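Local coordinates for protein extracellular ligand-binding receptor (Sphaerobacter thermophilus, PDB 4ZPJ) that probably serves as the extracellular substrate-binding component of an ABC transporter, in the leucine-binding protein family, and binds zinc ions, at residues A[147-152]-A[168-173]; A[190-195]-A[250-255]; A[153-158]-A[172-177]. All coordinates share one frame; numbering follows the deposited sequence.

Contact 1: A[147-152]-A[168-173]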
loop_
_atom_site.group_PDB
_atom_site.type_symbol
_atom_site.label_atom_id
_atom_site.label_comp_id
_atom_site.label_asym_id
_atom_site.label_seq_id
_atom_site.Cartn_x
_atom_site.Cartn_y
_atom_site.Cartn_z
ATOM N N THR A 147 -8.807 -8.014 13.085
ATOM C CA THR A 147 -8.793 -6.778 12.299
ATOM C C THR A 147 -7.836 -6.950 11.133
ATOM O O THR A 147 -6.718 -7.404 11.334
ATOM C CB THR A 147 -8.329 -5.619 13.181
ATOM O OG1 THR A 147 -9.226 -5.467 14.284
ATOM C CG2 THR A 147 -8.287 -4.371 12.377
ATOM N N ILE A 148 -8.287 -6.626 9.929
ATOM C CA ILE A 148 -7.461 -6.737 8.727
ATOM C C ILE A 148 -7.232 -5.309 8.188
ATOM O O ILE A 148 -8.151 -4.701 7.625
ATOM C CB ILE A 148 -8.163 -7.506 7.577
ATOM C CG1 ILE A 148 -8.810 -8.804 8.012
ATOM C CG2 ILE A 148 -7.206 -7.814 6.457
ATOM C CD1 ILE A 148 -7.917 -9.883 8.386
ATOM N N VAL A 149 -6.028 -4.786 8.358
ATOM C CA VAL A 149 -5.711 -3.458 7.870
ATOM C C VAL A 149 -5.363 -3.456 6.399
ATOM O O VAL A 149 -4.419 -4.136 5.970
ATOM C CB VAL A 149 -4.566 -2.863 8.655
ATOM C CG1 VAL A 149 -4.192 -1.499 8.090
ATOM C CG2 VAL A 149 -5.030 -2.712 10.091
ATOM N N THR A 150 -6.136 -2.692 5.616
ATOM C CA THR A 150 -5.963 -2.713 4.166
ATOM C C THR A 150 -5.183 -1.510 3.637
ATOM O O THR A 150 -4.836 -1.464 2.446
ATOM C CB THR A 150 -7.329 -2.820 3.459
ATOM O OG1 THR A 150 -8.192 -1.752 3.892
ATOM C CG2 THR A 150 -8.011 -4.136 3.836
ATOM N N ASN A 151 -4.888 -0.526 4.485
ATOM C CA ASN A 151 -4.112 0.612 3.981
ATOM C C ASN A 151 -3.139 1.147 4.975
ATOM O O ASN A 151 -1.980 0.882 4.827
ATOM C CB ASN A 151 -5.012 1.720 3.425
ATOM C CG ASN A 151 -4.225 2.768 2.675
ATOM O OD1 ASN A 151 -3.616 2.491 1.598
ATOM N ND2 ASN A 151 -4.108 3.914 3.277
ATOM N N ALA A 152 -3.595 1.879 5.988
ATOM C CA ALA A 152 -2.753 2.501 7.013
ATOM C C ALA A 152 -1.367 1.849 7.192
ATOM O O ALA A 152 -1.259 0.767 7.754
ATOM C CB ALA A 152 -3.486 2.499 8.339
ATOM N N LEU A 168 -4.338 -8.096 15.296
ATOM C CA LEU A 168 -4.064 -7.184 14.172
ATOM C C LEU A 168 -3.226 -7.818 13.064
ATOM O O LEU A 168 -2.165 -8.344 13.322
ATOM C CB LEU A 168 -3.327 -5.931 14.651
ATOM C CG LEU A 168 -4.007 -5.232 15.837
ATOM C CD1 LEU A 168 -3.169 -4.061 16.352
ATOM C CD2 LEU A 168 -5.397 -4.786 15.460
ATOM N N PHE A 169 -3.752 -7.763 11.859
ATOM C CA PHE A 169 -3.089 -8.216 10.667
ATOM C C PHE A 169 -3.030 -7.070 9.705
ATOM O O PHE A 169 -3.961 -6.253 9.659
ATOM C CB PHE A 169 -3.889 -9.361 10.007
ATOM C CG PHE A 169 -4.023 -10.595 10.851
ATOM C CD1 PHE A 169 -4.979 -10.659 11.872
ATOM C CD2 PHE A 169 -3.254 -11.680 10.611
ATOM C CE1 PHE A 169 -5.097 -11.798 12.673
ATOM C CE2 PHE A 169 -3.388 -12.864 11.375
ATOM C CZ PHE A 169 -4.312 -12.913 12.405
ATOM N N ARG A 170 -1.994 -7.023 8.893
ATOM C CA ARG A 170 -1.914 -6.007 7.865
ATOM C C ARG A 170 -1.612 -6.610 6.531
ATOM O O ARG A 170 -0.669 -7.394 6.411
ATOM C CB ARG A 170 -0.860 -4.960 8.257
ATOM C CG ARG A 170 -0.696 -3.878 7.226
ATOM C CD ARG A 170 -0.423 -2.533 7.880
ATOM N NE ARG A 170 0.889 -2.508 8.436
ATOM C CZ ARG A 170 1.397 -1.539 9.180
ATOM N NH1 ARG A 170 0.696 -0.436 9.488
ATOM N NH2 ARG A 170 2.650 -1.649 9.601
ATOM N N VAL A 171 -2.410 -6.271 5.508
ATOM C CA VAL A 171 -2.238 -6.913 4.189
ATOM C C VAL A 171 -1.705 -5.924 3.150
ATOM O O VAL A 171 -1.496 -6.290 1.982
ATOM C CB VAL A 171 -3.533 -7.523 3.643
ATOM C CG1 VAL A 171 -4.051 -8.628 4.540
ATOM C CG2 VAL A 171 -4.596 -6.463 3.459
ATOM N N SER A 172 -1.532 -4.662 3.537
ATOM C CA SER A 172 -1.000 -3.667 2.594
ATOM C C SER A 172 0.559 -3.557 2.658
ATOM O O SER A 172 1.315 -4.137 1.843
ATOM C CB SER A 172 -1.688 -2.337 2.874
ATOM O OG SER A 172 -1.533 -1.969 4.230
ATOM N N PHE A 173 1.055 -2.862 3.651
ATOM C CA PHE A 173 2.486 -2.664 3.744
ATOM C C PHE A 173 2.722 -1.952 5.044
ATOM O O PHE A 173 1.798 -1.339 5.586
ATOM C CB PHE A 173 3.026 -1.777 2.580
ATOM C CG PHE A 173 2.178 -0.584 2.296
ATOM C CD1 PHE A 173 2.362 0.592 2.994
ATOM C CD2 PHE A 173 1.171 -0.634 1.354
ATOM C CE1 PHE A 173 1.564 1.708 2.776
ATOM C CE2 PHE A 173 0.348 0.473 1.129
ATOM C CZ PHE A 173 0.553 1.641 1.834
#

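Contact 2: A[190-195]-A[250-255]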
loop_
_atom_site.group_PDB
_atom_site.type_symbol
_atom_site.label_atom_id
_atom_site.label_comp_id
_atom_site.label_asym_id
_atom_site.label_seq_id
_atom_site.Cartn_x
_atom_site.Cartn_y
_atom_site.Cartn_z
ATOM N N LEU A 190 21.805 -0.606 -10.611
ATOM C CA LEU A 190 22.104 0.695 -11.251
ATOM C C LEU A 190 23.469 1.314 -10.923
ATOM O O LEU A 190 23.887 2.287 -11.585
ATOM C CB LEU A 190 20.989 1.727 -10.956
ATOM C CG LEU A 190 19.609 1.285 -11.451
ATOM C CD1 LEU A 190 18.504 2.252 -10.953
ATOM C CD2 LEU A 190 19.610 1.118 -12.990
ATOM N N GLY A 191 24.162 0.808 -9.904
ATOM C CA GLY A 191 25.489 1.318 -9.620
ATOM C C GLY A 191 25.558 2.572 -8.778
ATOM O O GLY A 191 26.633 3.144 -8.607
ATOM N N TYR A 192 24.433 3.000 -8.211
ATOM C CA TYR A 192 24.416 4.242 -7.445
ATOM C C TYR A 192 25.047 4.034 -6.086
ATOM O O TYR A 192 24.860 3.004 -5.443
ATOM C CB TYR A 192 22.963 4.764 -7.284
ATOM C CG TYR A 192 22.238 5.037 -8.580
ATOM C CD1 TYR A 192 22.927 5.374 -9.767
ATOM C CD2 TYR A 192 20.861 5.013 -8.614
ATOM C CE1 TYR A 192 22.230 5.614 -10.963
ATOM C CE2 TYR A 192 20.162 5.241 -9.781
ATOM C CZ TYR A 192 20.836 5.539 -10.947
ATOM O OH TYR A 192 20.066 5.757 -12.085
ATOM N N ARG A 193 25.791 5.024 -5.634
ATOM C CA ARG A 193 26.518 4.902 -4.384
ATOM C C ARG A 193 26.129 5.947 -3.377
ATOM O O ARG A 193 26.262 5.713 -2.168
ATOM C CB ARG A 193 28.044 4.950 -4.616
ATOM C CG ARG A 193 28.559 3.767 -5.423
ATOM C CD ARG A 193 28.334 2.469 -4.648
ATOM N NE ARG A 193 28.712 1.261 -5.382
ATOM C CZ ARG A 193 27.893 0.446 -6.065
ATOM N NH1 ARG A 193 26.568 0.664 -6.178
ATOM N NH2 ARG A 193 28.418 -0.629 -6.647
ATOM N N ARG A 194 25.683 7.098 -3.860
ATOM C CA ARG A 194 25.390 8.240 -3.011
ATOM C C ARG A 194 24.040 8.773 -3.437
ATOM O O ARG A 194 23.844 9.062 -4.619
ATOM C CB ARG A 194 26.486 9.278 -3.256
ATOM C CG ARG A 194 27.747 9.114 -2.402
ATOM C CD ARG A 194 29.097 9.370 -3.119
ATOM N NE ARG A 194 29.255 10.600 -3.934
ATOM C CZ ARG A 194 29.206 10.683 -5.287
ATOM N NH1 ARG A 194 29.374 11.869 -5.867
ATOM N NH2 ARG A 194 28.971 9.618 -6.085
HETATM N N MSE A 195 23.081 8.901 -2.536
HETATM C CA MSE A 195 21.750 9.374 -2.959
HETATM C C MSE A 195 21.223 10.475 -2.094
HETATM O O MSE A 195 21.655 10.607 -0.955
HETATM C CB MSE A 195 20.743 8.228 -3.015
HETATM C CG MSE A 195 21.065 7.288 -4.177
HETATM SE SE MSE A 195 19.705 5.943 -4.543
HETATM C CE MSE A 195 18.115 7.131 -4.700
ATOM N N ALA A 250 26.158 13.416 -5.509
ATOM C CA ALA A 250 25.261 12.263 -5.450
ATOM C C ALA A 250 25.034 11.695 -6.826
ATOM O O ALA A 250 25.253 12.370 -7.817
ATOM C CB ALA A 250 23.927 12.647 -4.842
ATOM N N ASP A 251 24.578 10.452 -6.873
ATOM C CA ASP A 251 24.294 9.805 -8.130
ATOM C C ASP A 251 22.790 9.813 -8.522
ATOM O O ASP A 251 22.498 9.653 -9.700
ATOM C CB ASP A 251 24.824 8.374 -8.081
ATOM C CG ASP A 251 26.266 8.327 -7.611
ATOM O OD1 ASP A 251 27.081 9.073 -8.242
ATOM O OD2 ASP A 251 26.559 7.572 -6.607
ATOM N N ALA A 252 21.876 10.002 -7.567
ATOM C CA ALA A 252 20.420 9.803 -7.818
ATOM C C ALA A 252 19.574 10.330 -6.686
ATOM O O ALA A 252 20.093 10.590 -5.626
ATOM C CB ALA A 252 20.057 8.321 -8.048
ATOM N N VAL A 253 18.272 10.423 -6.917
ATOM C CA VAL A 253 17.337 10.914 -5.930
ATOM C C VAL A 253 16.231 9.909 -5.747
ATOM O O VAL A 253 15.804 9.374 -6.710
ATOM C CB VAL A 253 16.643 12.195 -6.463
ATOM C CG1 VAL A 253 15.655 12.745 -5.445
ATOM C CG2 VAL A 253 17.693 13.213 -6.785
ATOM N N PHE A 254 15.776 9.675 -4.529
ATOM C CA PHE A 254 14.536 8.953 -4.277
ATOM C C PHE A 254 13.507 9.956 -3.756
ATOM O O PHE A 254 13.840 10.733 -2.874
ATOM C CB PHE A 254 14.737 7.848 -3.248
ATOM C CG PHE A 254 13.435 7.288 -2.683
ATOM C CD1 PHE A 254 12.696 6.326 -3.373
ATOM C CD2 PHE A 254 12.958 7.708 -1.482
ATOM C CE1 PHE A 254 11.484 5.834 -2.869
ATOM C CE2 PHE A 254 11.759 7.225 -0.962
ATOM C CZ PHE A 254 11.027 6.298 -1.643
ATOM N N ALA A 255 12.282 9.944 -4.287
ATOM C CA ALA A 255 11.202 10.843 -3.848
ATOM C C ALA A 255 9.848 10.142 -3.605
ATOM O O ALA A 255 9.384 9.274 -4.407
ATOM C CB ALA A 255 11.005 11.927 -4.858
#

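Contact 3: A[153-158]-A[172-177]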
loop_
_atom_site.group_PDB
_atom_site.type_symbol
_atom_site.label_atom_id
_atom_site.label_comp_id
_atom_site.label_asym_id
_atom_site.label_seq_id
_atom_site.Cartn_x
_atom_site.Cartn_y
_atom_site.Cartn_z
ATOM N N GLY A 153 -0.316 2.519 6.740
ATOM C CA GLY A 153 1.009 1.876 6.615
ATOM C C GLY A 153 1.909 2.180 7.813
ATOM O O GLY A 153 3.084 1.749 7.854
ATOM N N LEU A 154 1.360 2.921 8.768
ATOM C CA LEU A 154 2.012 3.176 10.087
ATOM C C LEU A 154 2.974 2.060 10.546
ATOM O O LEU A 154 2.549 0.947 10.891
ATOM C CB LEU A 154 0.930 3.366 11.168
ATOM C CG LEU A 154 1.434 3.804 12.543
ATOM C CD1 LEU A 154 2.088 5.183 12.459
ATOM C CD2 LEU A 154 0.329 3.817 13.605
ATOM N N GLN A 155 4.258 2.357 10.575
ATOM C CA GLN A 155 5.242 1.306 10.754
ATOM C C GLN A 155 5.076 0.576 12.071
ATOM O O GLN A 155 5.101 -0.649 12.111
ATOM C CB GLN A 155 6.667 1.840 10.644
ATOM C CG GLN A 155 7.234 1.866 9.220
ATOM C CD GLN A 155 8.620 2.514 9.184
ATOM O OE1 GLN A 155 9.077 3.019 10.210
ATOM N NE2 GLN A 155 9.280 2.532 8.004
ATOM N N ALA A 156 4.920 1.334 13.142
ATOM C CA ALA A 156 4.757 0.766 14.465
ATOM C C ALA A 156 3.666 -0.315 14.554
ATOM O O ALA A 156 3.773 -1.235 15.360
ATOM C CB ALA A 156 4.499 1.868 15.483
ATOM N N LEU A 157 2.619 -0.235 13.747
ATOM C CA LEU A 157 1.515 -1.137 13.985
ATOM C C LEU A 157 1.943 -2.598 13.932
ATOM O O LEU A 157 1.373 -3.414 14.634
ATOM C CB LEU A 157 0.383 -0.887 12.998
ATOM C CG LEU A 157 -0.959 -1.541 13.306
ATOM C CD1 LEU A 157 -1.513 -0.921 14.597
ATOM C CD2 LEU A 157 -1.886 -1.341 12.114
ATOM N N THR A 158 2.934 -2.929 13.102
ATOM C CA THR A 158 3.454 -4.293 13.037
ATOM C C THR A 158 4.912 -4.432 13.518
ATOM O O THR A 158 5.341 -5.524 13.935
ATOM C CB THR A 158 3.322 -4.915 11.589
ATOM O OG1 THR A 158 3.946 -4.095 10.567
ATOM C CG2 THR A 158 1.863 -5.148 11.219
ATOM N N SER A 172 -1.532 -4.662 3.537
ATOM C CA SER A 172 -1.000 -3.667 2.594
ATOM C C SER A 172 0.559 -3.557 2.658
ATOM O O SER A 172 1.315 -4.137 1.843
ATOM C CB SER A 172 -1.688 -2.337 2.874
ATOM O OG SER A 172 -1.533 -1.969 4.230
ATOM N N PHE A 173 1.055 -2.862 3.651
ATOM C CA PHE A 173 2.486 -2.664 3.744
ATOM C C PHE A 173 2.722 -1.952 5.044
ATOM O O PHE A 173 1.798 -1.339 5.586
ATOM C CB PHE A 173 3.026 -1.777 2.580
ATOM C CG PHE A 173 2.178 -0.584 2.296
ATOM C CD1 PHE A 173 2.362 0.592 2.994
ATOM C CD2 PHE A 173 1.171 -0.634 1.354
ATOM C CE1 PHE A 173 1.564 1.708 2.776
ATOM C CE2 PHE A 173 0.348 0.473 1.129
ATOM C CZ PHE A 173 0.553 1.641 1.834
ATOM N N ALA A 174 3.926 -2.087 5.594
ATOM C CA ALA A 174 4.379 -1.007 6.486
ATOM C C ALA A 174 5.004 0.056 5.573
ATOM O O ALA A 174 5.667 -0.311 4.587
ATOM C CB ALA A 174 5.395 -1.537 7.478
ATOM N N ASN A 175 4.806 1.334 5.850
ATOM C CA ASN A 175 5.395 2.385 5.003
ATOM C C ASN A 175 6.840 2.114 4.664
ATOM O O ASN A 175 7.638 1.812 5.538
ATOM C CB ASN A 175 5.371 3.739 5.721
ATOM C CG ASN A 175 3.992 4.291 5.826
ATOM O OD1 ASN A 175 3.228 4.146 4.924
ATOM N ND2 ASN A 175 3.653 4.816 6.948
ATOM N N GLY A 176 7.157 2.271 3.410
ATOM C CA GLY A 176 8.463 2.001 2.889
ATOM C C GLY A 176 8.708 0.602 2.326
ATOM O O GLY A 176 9.746 0.345 1.671
ATOM N N GLN A 177 7.803 -0.324 2.579
ATOM C CA GLN A 177 8.088 -1.753 2.304
ATOM C C GLN A 177 8.179 -2.060 0.798
ATOM O O GLN A 177 8.903 -2.947 0.422
ATOM C CB GLN A 177 7.019 -2.638 2.993
ATOM C CG GLN A 177 7.142 -4.140 2.812
ATOM C CD GLN A 177 6.117 -4.965 3.595
ATOM O OE1 GLN A 177 5.310 -4.410 4.285
ATOM N NE2 GLN A 177 6.160 -6.309 3.463
#

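Contact 1: A[147-152]-A[168-173]
Arg170 and Val149 lie side by side on one face of the sheet, their side chains pointing the same way. Val149 CG1 packs on Arg170 CD at 3.9 Å. The arginine chain bends at chi2 and chi3, which brings NH1 to Ala152 O at 2.9 Å, with that oxygen 28° out of the guanidinium plane. NH1 also bonds Leu154 O, and NH2 bonds Thr158 OG1. Thr147 and Leu168 share this face and run alongside each other, with Thr147 CB on Leu168 CD2 at 3.8 Å. On the other face Ile148 CG2 meets Val171 CG1 at an angle. The Phe169 ring turns its edge to Thr147 O, and the side chain also packs on Leu366 and Leu369 of helix 362-371.

Three backbone bonds join the strands: Phe169 N to Thr147 O, Val149 N to Phe169 O, and Val171 N to Val149 O. Past the strand ends, Ser172 OG gives its proton to Asn151 O at 2.9 Å, from above the carbonyl plane. Ser172 OG sits between its own backbone N and carbonyl carbon (chi1 55°), which turns the hydroxyl to this loop. Parallel strands 147-149 and 168-170 are joined through helix 156-159 as a beta-alpha-beta crossover of the periplasmic binding protein fold.

Contact 2: A[190-195]-A[250-255]
Asp251 grips the chain at Arg193 and Arg194 with both carboxylate oxygens. OD2 accepts Arg193 N at 2.8 Å and Arg194 N at 2.9 Å. The two N-H groups come to its anti side from opposite faces of the carboxylate plane. OD1 forms a salt bridge with Arg194 NH2 at 2.9 Å. The guanidinium and carboxylate planes stand 70° apart, so the pair is not a flat, two-pronged one. The Arg194 chain bends at chi2 and chi3 to fold its end back over Ala250. A backbone bond adds to this, Asp251 N to Arg194 O at 2.7 Å. Without the carboxylate, as with an alanine here, the N-H groups of Arg193 and Arg194 would probably lose their shared acceptor and the Arg194 guanidinium this counter-charge.

Next to the carboxylate, Ala252 CB sits over one face of the Tyr192 ring in a CH-pi contact, 3.8 Å from the centroid. Leu190 CB covers the opposite face, so the ring is held between the two. Selenomethionine Met195 packs deeper. Its bend at chi3 carries CE to Phe254 CB, 3.7 Å away.

Farther out, Phe212 of helix 203-218 touches Met195 and stacks on the Phe254 ring. Pro280 touches both Tyr192 and Ala252. The Arg193 guanidinium turns from Asp251 to the preceding helix: NH1 bonds Tyr192 O and Tyr187 O, and the group makes a cation-pi contact with Tyr187. The Asp251 bonds lie at the N-terminal ends of the neighbouring parallel strands 194-200 and 252-256, in the four-stranded sheet of a periplasmic binding protein lobe.

Contact 3: A[153-158]-A[172-177]
Gly153 O accepts the backbone N-H of Asn175 at 2.7 Å, the shortest polar bond between these two segments. The bond is fairly straight, 167° at the hydrogen, and the donor is tilted from the carbonyl plane. Asn175 occupies the second position of a type II beta turn that runs from Ala174 to Gln177. This turn lies in the loop between strand 168-170 and helix 180-188 of the periplasmic binding protein fold. Gly176 takes the third position with positive phi, as is usual for glycine in a type II turn.

Gly153 fits closely against the turn. A side chain on it would point at Asn175 OD1 and Phe173 CE1 and would clash with both. Its CA instead makes a CA-H...O contact with Phe173 O. The Asn175 amide lies beside the Gly153 carbonyl group. With CG anti to its own carbonyl carbon (chi1 -71°), the amide reaches back along Gly153. ND2 is close to Gly153 O, but the angle is too poor for a bond. The hydrogen-bond partner of ND2 is Glu207 OE1 on helix 203-218, which also accepts Gln155 N. One carboxylate oxygen therefore ties both segments to that helix.

Gln155 adds a second bridge. Its chain is extended beyond CG (chi2 176°), which carries the amide out to the turn. NE2 gives a bond to Asn175 O at 3.0 Å, with that oxygen close to the Gln155 amide plane. On the way CG passes Asn175 O at 3.7 Å. The Thr158 hydroxyl is only loosely near Ala174 CB and bonds Asp420 OD2. Inside the turn, Gln177 N bonds Ala174 O, while Gln177 OE1 accepts Ala174 N at 3.0 Å in its carbonyl plane.

Contacts 1 and 3 are neighbours, their centres about 9 Å apart. They share Ser172 and Phe173. Arg170 of contact 1 bonds Leu154 and Thr158 of contact 3. Contact 2 belongs to the other main sheet. Its centre is about 31 Å from that of contact 1 and about 24 Å from that of contact 3, and it touches neither. Segment 172-177 of contact 3 leads from the first sheet toward helix 180-188. Zinc is near but not within these contacts: the side chain of Gln155 is about 8 Å from that of zinc-binding His206, and that of Arg193 is about 8 Å from a bound zinc ion.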